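Long-range contacts in phosphodiesterase (Salpingoeca rosetta, PDB 7CJ3), which belongs to the microbial-rhodopsin family, its transmembrane domain being a bundle of helices that encloses a bound retinal: residues 72-76 against 95-100; 90-95 against 141-147. All coordinates share one frame; numbering follows the deposited sequence.

Contact 1. Residues 72-76 against 95-100. With OLC ((2R)-2,3-dihydroxypropyl (9Z)-octadec-9-enoate), chain Q.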
ATOM      1  N   ALA B  72       0.464   4.772   3.470  1.00 23.29           N
ATOM      2  CA  ALA B  72       1.597   5.564   2.936  1.00 23.13           C
ATOM      3  C   ALA B  72       1.775   6.828   3.773  1.00 23.14           C
ATOM      4  O   ALA B  72       2.935   7.180   4.038  1.00 24.25           O
ATOM      5  CB  ALA B  72       1.397   5.907   1.493  1.00 22.96           C
ATOM      6  N   THR B  73       0.675   7.485   4.151  1.00 22.55           N
ATOM      7  CA  THR B  73       0.662   8.732   4.968  1.00 23.82           C
ATOM      8  C   THR B  73       1.102   8.406   6.407  1.00 24.56           C
ATOM      9  O   THR B  73       1.879   9.181   7.000  1.00 20.75           O
ATOM     10  CB  THR B  73      -0.704   9.422   4.920  1.00 23.41           C
ATOM     11  OG1 THR B  73      -1.178   9.497   3.579  1.00 21.64           O
ATOM     12  CG2 THR B  73      -0.649  10.819   5.480  1.00 23.28           C
ATOM     13  N   GLY B  74       0.640   7.281   6.937  1.00 28.71           N
ATOM     14  CA  GLY B  74       1.128   6.719   8.211  1.00 32.46           C
ATOM     15  C   GLY B  74       2.644   6.699   8.265  1.00 35.01           C
ATOM     16  O   GLY B  74       3.211   7.251   9.226  1.00 37.17           O
ATOM     17  N   LEU B  75       3.282   6.099   7.257  1.00 35.78           N
ATOM     18  CA  LEU B  75       4.755   5.898   7.200  1.00 38.03           C
ATOM     19  C   LEU B  75       5.473   7.250   7.155  1.00 38.99           C
ATOM     20  O   LEU B  75       6.529   7.376   7.806  1.00 37.84           O
ATOM     21  CB  LEU B  75       5.099   5.058   5.972  1.00 44.15           C
ATOM     22  CG  LEU B  75       6.588   4.798   5.743  1.00 50.72           C
ATOM     23  CD1 LEU B  75       7.228   4.133   6.951  1.00 57.98           C
ATOM     24  CD2 LEU B  75       6.794   3.957   4.492  1.00 52.99           C
ATOM     25  N   ASP B  76       4.940   8.213   6.400  1.00 42.18           N
ATOM     26  CA  ASP B  76       5.544   9.563   6.257  1.00 42.11           C
ATOM     27  C   ASP B  76       5.487  10.302   7.600  1.00 38.82           C
ATOM     28  O   ASP B  76       6.413  11.078   7.861  1.00 37.17           O
ATOM     29  CB  ASP B  76       4.844  10.380   5.176  1.00 46.58           C
ATOM     30  CG  ASP B  76       5.112   9.882   3.770  1.00 50.87           C
ATOM     31  OD1 ASP B  76       6.260   9.989   3.305  1.00 49.87           O
ATOM     32  OD2 ASP B  76       4.161   9.407   3.155  1.00 56.11           O
ATOM     33  N   LEU B  95       5.775  14.987   1.928  1.00 25.91           N
ATOM     34  CA  LEU B  95       5.281  13.701   1.389  1.00 26.33           C
ATOM     35  C   LEU B  95       4.019  13.269   2.154  1.00 26.36           C
ATOM     36  O   LEU B  95       3.118  12.657   1.532  1.00 24.97           O
ATOM     37  CB  LEU B  95       6.426  12.688   1.464  1.00 27.01           C
ATOM     38  CG  LEU B  95       7.602  13.052   0.559  1.00 27.22           C
ATOM     39  CD1 LEU B  95       8.643  11.940   0.518  1.00 28.09           C
ATOM     40  CD2 LEU B  95       7.128  13.403  -0.846  1.00 25.91           C
ATOM     41  N   ALA B  96       3.936  13.608   3.441  1.00 23.84           N
ATOM     42  CA  ALA B  96       2.764  13.305   4.286  1.00 24.09           C
ATOM     43  C   ALA B  96       1.506  13.993   3.724  1.00 23.13           C
ATOM     44  O   ALA B  96       0.494  13.294   3.624  1.00 19.52           O
ATOM     45  CB  ALA B  96       3.054  13.700   5.706  1.00 25.34           C
ATOM     46  N   TYR B  97       1.580  15.285   3.336  1.00 24.33           N
ATOM     47  CA  TYR B  97       0.439  16.075   2.791  1.00 27.34           C
ATOM     48  C   TYR B  97       0.041  15.544   1.410  1.00 27.02           C
ATOM     49  O   TYR B  97      -1.166  15.300   1.148  1.00 24.47           O
ATOM     50  CB  TYR B  97       0.753  17.575   2.711  1.00 32.17           C
ATOM     51  CG  TYR B  97       0.741  18.262   4.061  1.00 42.40           C
ATOM     52  CD1 TYR B  97       1.906  18.668   4.705  1.00 46.19           C
ATOM     53  CD2 TYR B  97      -0.468  18.520   4.699  1.00 49.60           C
ATOM     54  CE1 TYR B  97       1.864  19.293   5.948  1.00 52.49           C
ATOM     55  CE2 TYR B  97      -0.527  19.125   5.945  1.00 52.61           C
ATOM     56  CZ  TYR B  97       0.643  19.511   6.577  1.00 58.21           C
ATOM     57  OH  TYR B  97       0.554  20.116   7.804  1.00 60.03           O
ATOM     58  N   VAL B  98       1.028  15.368   0.533  1.00 26.98           N
ATOM     59  CA  VAL B  98       0.773  14.861  -0.841  1.00 27.84           C
ATOM     60  C   VAL B  98       0.041  13.527  -0.748  1.00 25.99           C
ATOM     61  O   VAL B  98      -0.989  13.371  -1.421  1.00 22.70           O
ATOM     62  CB  VAL B  98       1.992  14.760  -1.759  1.00 30.85           C
ATOM     63  CG1 VAL B  98       2.525  16.144  -2.101  1.00 31.82           C
ATOM     64  CG2 VAL B  98       3.076  13.875  -1.199  1.00 36.54           C
ATOM     65  N   ASP B  99       0.505  12.629   0.121  1.00 26.36           N
ATOM     66  CA  ASP B  99      -0.054  11.255   0.259  1.00 23.70           C
ATOM     67  C   ASP B  99      -1.441  11.325   0.894  1.00 20.22           C
ATOM     68  O   ASP B  99      -2.322  10.567   0.478  1.00 19.65           O
ATOM     69  CB  ASP B  99       0.906  10.363   1.047  1.00 25.79           C
ATOM     70  CG  ASP B  99       2.043   9.846   0.180  1.00 26.90           C
ATOM     71  OD1 ASP B  99       2.067  10.177  -1.043  1.00 29.24           O
ATOM     72  OD2 ASP B  99       2.870   9.110   0.702  1.00 27.56           O
ATOM     73  N   GLY B 100      -1.616  12.194   1.881  1.00 18.77           N
ATOM     74  CA  GLY B 100      -2.927  12.468   2.479  1.00 17.28           C
ATOM     75  C   GLY B 100      -3.908  13.014   1.455  1.00 15.88           C
ATOM     76  O   GLY B 100      -5.071  12.556   1.449  1.00 14.94           O
TER
HETATM   77  C18 OLC Q 407      -2.961   8.221   8.749  1.00 37.85           C
HETATM   78  C10 OLC Q 407      -2.947  15.291   5.464  1.00 40.37           C
HETATM   79  C9  OLC Q 407      -1.833  15.485   6.185  1.00 40.35           C
HETATM   80  C17 OLC Q 407      -4.213   8.603   7.975  1.00 39.22           C
HETATM   81  C11 OLC Q 407      -3.714  14.024   5.751  1.00 42.85           C
HETATM   82  C8  OLC Q 407      -1.349  14.470   7.212  1.00 39.53           C
HETATM   83  C24 OLC Q 407       3.948  24.145  12.374  1.00114.59           C
HETATM   84  C16 OLC Q 407      -4.063   9.893   7.137  1.00 42.15           C
HETATM   85  C12 OLC Q 407      -5.121  13.898   5.176  1.00 41.43           C
HETATM   86  C7  OLC Q 407      -0.421  15.047   8.276  1.00 42.95           C
HETATM   87  C15 OLC Q 407      -5.373  10.180   6.352  1.00 43.00           C
HETATM   88  C13 OLC Q 407      -5.795  12.669   5.829  1.00 41.38           C
HETATM   89  C6  OLC Q 407       0.774  15.818   7.729  1.00 48.01           C
HETATM   90  C14 OLC Q 407      -5.334  11.296   5.304  1.00 38.58           C
HETATM   91  C5  OLC Q 407       1.950  15.766   8.734  1.00 59.08           C
HETATM   92  C4  OLC Q 407       2.234  17.071   9.480  1.00 68.18           C
HETATM   93  C3  OLC Q 407       3.675  17.552   9.319  1.00 79.33           C
HETATM   94  C2  OLC Q 407       3.789  19.081   9.422  1.00 95.03           C
HETATM   95  C21 OLC Q 407       4.490  21.996  11.197  1.00129.52           C
HETATM   96  C1  OLC Q 407       3.944  19.557  10.866  1.00110.30           C
HETATM   97  C22 OLC Q 407       4.444  22.691  12.572  1.00120.45           C
HETATM   98  O19 OLC Q 407       3.286  19.075  11.779  1.00105.57           O
HETATM   99  O25 OLC Q 407       2.871  24.578  13.236  1.00105.49           O
HETATM  100  O23 OLC Q 407       3.636  21.936  13.497  1.00117.68           O
HETATM  101  O20 OLC Q 407       4.890  20.627  11.223  1.00134.56           O
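Asp-76 and Asp-99 turn their carboxylates toward each other in the middle of this interface, with Asp-76 OD2 2.8 Å from Asp-99 OD2. The two side chains cross at about a right angle, with their carboxylate planes 59° apart. Leu-95, one turn before Asp-99, packs against the other oxygen of Asp-76, its CB 3.3 Å from OD1. On the far side Ala-72 sets its methyl against Asp-99 OD2. This is the tight part, and the helices come closest here, with the CA atoms of Asp-76 and the small Ala-96 5.1 Å apart. The segments belong to two transmembrane helices, 58-81 and 86-111, joined by a short turn and running antiparallel (168°) with axes 8.4 Å apart, in the helical bundle of a microbial rhodopsin. Helix 250-277 also reaches the pair, Ala-269 touching Asp-76 and Lys-265, probably the lysine that carries the retinal, as in other rhodopsins, touching Asp-99. At Thr-73 the helix-helix packing gives way to lipid. Its OG1 is hydrogen-bonded to Phe-69 O in its own helix and rests 3.4 Å from Asp-99 CB, while CG2, anti to the backbone N, lies against Ala-96 O and OLC C16. The acyl chain of OLC runs along the groove, meeting Thr-73 CG2, Gly-100 CA and Ala-96 CB (3.7 Å to OLC C6) by looser van der Waals contact, and OLC C6 sits over the centre of one face of the Tyr-97 ring, 3.8 Å above its plane.

Contact 2. Residues 90-95 against 141-147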
ATOM      1  N   VAL B  90      11.488  18.293   6.993  1.00 51.57           N
ATOM      2  CA  VAL B  90      10.879  19.163   5.952  1.00 47.56           C
ATOM      3  C   VAL B  90      10.466  18.289   4.771  1.00 43.22           C
ATOM      4  O   VAL B  90       9.354  18.434   4.272  1.00 46.35           O
ATOM      5  CB  VAL B  90      11.845  20.273   5.505  1.00 47.86           C
ATOM      6  CG1 VAL B  90      11.897  20.423   3.995  1.00 47.48           C
ATOM      7  CG2 VAL B  90      11.489  21.596   6.160  1.00 55.55           C
ATOM      8  N   LEU B  91      11.341  17.370   4.355  1.00 40.61           N
ATOM      9  CA  LEU B  91      11.132  16.537   3.154  1.00 38.94           C
ATOM     10  C   LEU B  91      10.089  15.474   3.468  1.00 41.99           C
ATOM     11  O   LEU B  91       9.280  15.250   2.574  1.00 42.01           O
ATOM     12  CB  LEU B  91      12.460  15.937   2.690  1.00 39.47           C
ATOM     13  CG  LEU B  91      13.462  16.937   2.101  1.00 38.09           C
ATOM     14  CD1 LEU B  91      14.846  16.289   1.976  1.00 38.70           C
ATOM     15  CD2 LEU B  91      12.981  17.505   0.749  1.00 35.67           C
ATOM     16  N   SER B  92      10.090  14.860   4.658  1.00 42.76           N
ATOM     17  CA  SER B  92       9.127  13.782   5.023  1.00 41.95           C
ATOM     18  C   SER B  92       7.741  14.385   5.293  1.00 40.88           C
ATOM     19  O   SER B  92       6.742  13.665   5.102  1.00 39.95           O
ATOM     20  CB  SER B  92       9.601  12.953   6.175  1.00 43.64           C
ATOM     21  OG  SER B  92       9.871  13.757   7.319  1.00 54.60           O
ATOM     22  N   GLY B  93       7.701  15.659   5.715  1.00 40.32           N
ATOM     23  CA  GLY B  93       6.467  16.427   5.979  1.00 34.20           C
ATOM     24  C   GLY B  93       5.678  16.663   4.706  1.00 33.58           C
ATOM     25  O   GLY B  93       4.445  16.383   4.722  1.00 30.25           O
ATOM     26  N   ILE B  94       6.353  17.104   3.635  1.00 29.65           N
ATOM     27  CA  ILE B  94       5.737  17.411   2.298  1.00 27.47           C
ATOM     28  C   ILE B  94       5.131  16.127   1.703  1.00 25.75           C
ATOM     29  O   ILE B  94       4.043  16.187   1.069  1.00 22.79           O
ATOM     30  CB  ILE B  94       6.742  18.086   1.335  1.00 26.81           C
ATOM     31  CG1 ILE B  94       7.418  19.309   1.969  1.00 27.14           C
ATOM     32  CG2 ILE B  94       6.077  18.447   0.025  1.00 30.13           C
ATOM     33  CD1 ILE B  94       8.191  20.197   1.034  1.00 27.78           C
ATOM     34  N   LEU B  95       5.775  14.987   1.928  1.00 25.91           N
ATOM     35  CA  LEU B  95       5.281  13.701   1.389  1.00 26.33           C
ATOM     36  C   LEU B  95       4.019  13.269   2.154  1.00 26.36           C
ATOM     37  O   LEU B  95       3.118  12.657   1.532  1.00 24.97           O
ATOM     38  CB  LEU B  95       6.426  12.688   1.464  1.00 27.01           C
ATOM     39  CG  LEU B  95       7.602  13.052   0.559  1.00 27.22           C
ATOM     40  CD1 LEU B  95       8.643  11.940   0.518  1.00 28.09           C
ATOM     41  CD2 LEU B  95       7.128  13.403  -0.846  1.00 25.91           C
ATOM     42  N   LEU B 141       5.336  18.122  -5.430  1.00 31.54           N
ATOM     43  CA  LEU B 141       6.394  17.076  -5.550  1.00 31.86           C
ATOM     44  C   LEU B 141       7.619  17.674  -6.262  1.00 36.39           C
ATOM     45  O   LEU B 141       8.762  17.352  -5.861  1.00 34.09           O
ATOM     46  CB  LEU B 141       5.853  15.858  -6.309  1.00 28.02           C
ATOM     47  CG  LEU B 141       4.970  14.919  -5.491  1.00 27.92           C
ATOM     48  CD1 LEU B 141       4.532  13.721  -6.318  1.00 25.75           C
ATOM     49  CD2 LEU B 141       5.676  14.467  -4.220  1.00 26.40           C
ATOM     50  N   LEU B 142       7.391  18.517  -7.275  1.00 36.68           N
ATOM     51  CA  LEU B 142       8.469  19.216  -8.007  1.00 38.87           C
ATOM     52  C   LEU B 142       9.193  20.169  -7.052  1.00 39.33           C
ATOM     53  O   LEU B 142      10.431  20.232  -7.116  1.00 35.54           O
ATOM     54  CB  LEU B 142       7.871  19.963  -9.207  1.00 42.33           C
ATOM     55  CG  LEU B 142       7.498  19.074 -10.386  1.00 44.53           C
ATOM     56  CD1 LEU B 142       6.757  19.874 -11.442  1.00 46.49           C
ATOM     57  CD2 LEU B 142       8.739  18.397 -10.963  1.00 44.55           C
ATOM     58  N   TYR B 143       8.458  20.888  -6.199  1.00 35.66           N
ATOM     59  CA  TYR B 143       9.050  21.834  -5.220  1.00 33.72           C
ATOM     60  C   TYR B 143       9.914  21.028  -4.247  1.00 32.40           C
ATOM     61  O   TYR B 143      10.979  21.486  -3.833  1.00 33.07           O
ATOM     62  CB  TYR B 143       7.970  22.661  -4.516  1.00 39.81           C
ATOM     63  CG  TYR B 143       8.441  23.333  -3.247  1.00 42.90           C
ATOM     64  CD1 TYR B 143       9.101  24.551  -3.285  1.00 44.94           C
ATOM     65  CD2 TYR B 143       8.260  22.727  -2.012  1.00 42.18           C
ATOM     66  CE1 TYR B 143       9.559  25.155  -2.127  1.00 46.38           C
ATOM     67  CE2 TYR B 143       8.708  23.319  -0.845  1.00 43.71           C
ATOM     68  CZ  TYR B 143       9.375  24.528  -0.905  1.00 48.28           C
ATOM     69  OH  TYR B 143       9.827  25.107   0.245  1.00 55.03           O
ATOM     70  N   TRP B 144       9.445  19.840  -3.877  1.00 32.66           N
ATOM     71  CA  TRP B 144      10.176  18.887  -3.009  1.00 33.74           C
ATOM     72  C   TRP B 144      11.495  18.471  -3.685  1.00 38.88           C
ATOM     73  O   TRP B 144      12.513  18.270  -2.979  1.00 42.06           O
ATOM     74  CB  TRP B 144       9.255  17.698  -2.728  1.00 35.44           C
ATOM     75  CG  TRP B 144       9.816  16.621  -1.857  1.00 34.41           C
ATOM     76  CD1 TRP B 144       9.552  16.424  -0.544  1.00 32.40           C
ATOM     77  CD2 TRP B 144      10.693  15.556  -2.263  1.00 41.57           C
ATOM     78  NE1 TRP B 144      10.221  15.320  -0.087  1.00 36.95           N
ATOM     79  CE2 TRP B 144      10.922  14.757  -1.121  1.00 42.77           C
ATOM     80  CE3 TRP B 144      11.315  15.193  -3.471  1.00 39.20           C
ATOM     81  CZ2 TRP B 144      11.742  13.624  -1.157  1.00 43.95           C
ATOM     82  CZ3 TRP B 144      12.108  14.069  -3.504  1.00 38.26           C
ATOM     83  CH2 TRP B 144      12.323  13.294  -2.363  1.00 39.00           C
ATOM     84  N   CYS B 145      11.488  18.327  -5.011  1.00 36.87           N
ATOM     85  CA  CYS B 145      12.673  17.896  -5.795  1.00 34.77           C
ATOM     86  C   CYS B 145      13.745  18.971  -5.646  1.00 36.88           C
ATOM     87  O   CYS B 145      14.945  18.583  -5.524  1.00 34.49           O
ATOM     88  CB  CYS B 145      12.334  17.645  -7.264  1.00 37.53           C
ATOM     89  SG  CYS B 145      11.398  16.112  -7.561  1.00 30.27           S
ATOM     90  N   GLY B 146      13.306  20.248  -5.654  1.00 39.58           N
ATOM     91  CA  GLY B 146      14.110  21.472  -5.427  1.00 36.45           C
ATOM     92  C   GLY B 146      14.844  21.473  -4.088  1.00 36.24           C
ATOM     93  O   GLY B 146      16.043  21.790  -4.075  1.00 31.41           O
ATOM     94  N   LEU B 147      14.171  21.118  -2.993  1.00 36.60           N
ATOM     95  CA  LEU B 147      14.808  21.080  -1.653  1.00 41.74           C
ATOM     96  C   LEU B 147      15.870  19.986  -1.620  1.00 38.77           C
ATOM     97  O   LEU B 147      16.967  20.254  -1.082  1.00 46.77           O
ATOM     98  CB  LEU B 147      13.748  20.849  -0.572  1.00 48.73           C
ATOM     99  CG  LEU B 147      12.679  21.934  -0.459  1.00 51.76           C
ATOM    100  CD1 LEU B 147      11.811  21.667   0.765  1.00 57.54           C
ATOM    101  CD2 LEU B 147      13.311  23.319  -0.418  1.00 48.39           C
TER
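The indole of Trp-144 is the bump here, and it pushes into a hollow lined by Leu-91, Ile-94 and Leu-95. With chi1 at -180° CG lies opposite the backbone N, and the indole reaches across the gap between helices whose axes are 10.3 Å apart. Two leucine methyls clamp it from opposite faces: Leu-91 CD2 stands 3.6 Å above the ring plane and Leu-95 CD2 3.7 Å above it on the other side, both CH-pi contacts over the five-membered ring. At the edge, Ile-94 CB abuts Trp-144 CD1. The pyrrole N-H is spent on the backbone: NE1 donates to Leu-91 O at 2.8 Å, a bent bond (141°) with the oxygen lying in the ring plane, so the clamp and the bond together fix the indole's rotation. One turn on, Leu-147 is a second, smaller bump, its CB against Leu-91 CD2 and its CD1 3.5 Å from Val-90 CG1. Ile-94 answers from the other helix, its CD1 filling the notch between Leu-147 CD1 and the edge of the Tyr-143 ring (3.7 Å to CE2). Leu-141 CD2 meets Leu-95 CD2 at the opposite end, and Leu-141 is also part of the retinal pocket. Helices 86-111 and 128-149 thus pack antiparallel, with Met-272 of helix 250-277 touching both Leu-91 and Trp-144, Leu-225 of helix 219-233 against Trp-144, and Val-21 of helix 17-41 against Val-90 and Ile-94.

In the fold
Helix 86-111 is common to both contacts: with residues 95-100 it packs on helix 58-81 in contact 1, and with residues 90-95 on helix 128-149 in contact 2. Along the chain the order is 72-76, 90-95, 95-100, 141-147, so the segments of the two contacts alternate, and Leu-95 serves in both. Their centres are 12 Å apart, and they touch directly where Asp-76 CB lies near Ser-92 O and Val-98 CG2 near Leu-141 CD2. Three successive transmembrane helices are thereby joined side by side in the bundle, with the side chain of Leu-141 about 4 Å and that of Asp-99 about 7 Å from the retinal.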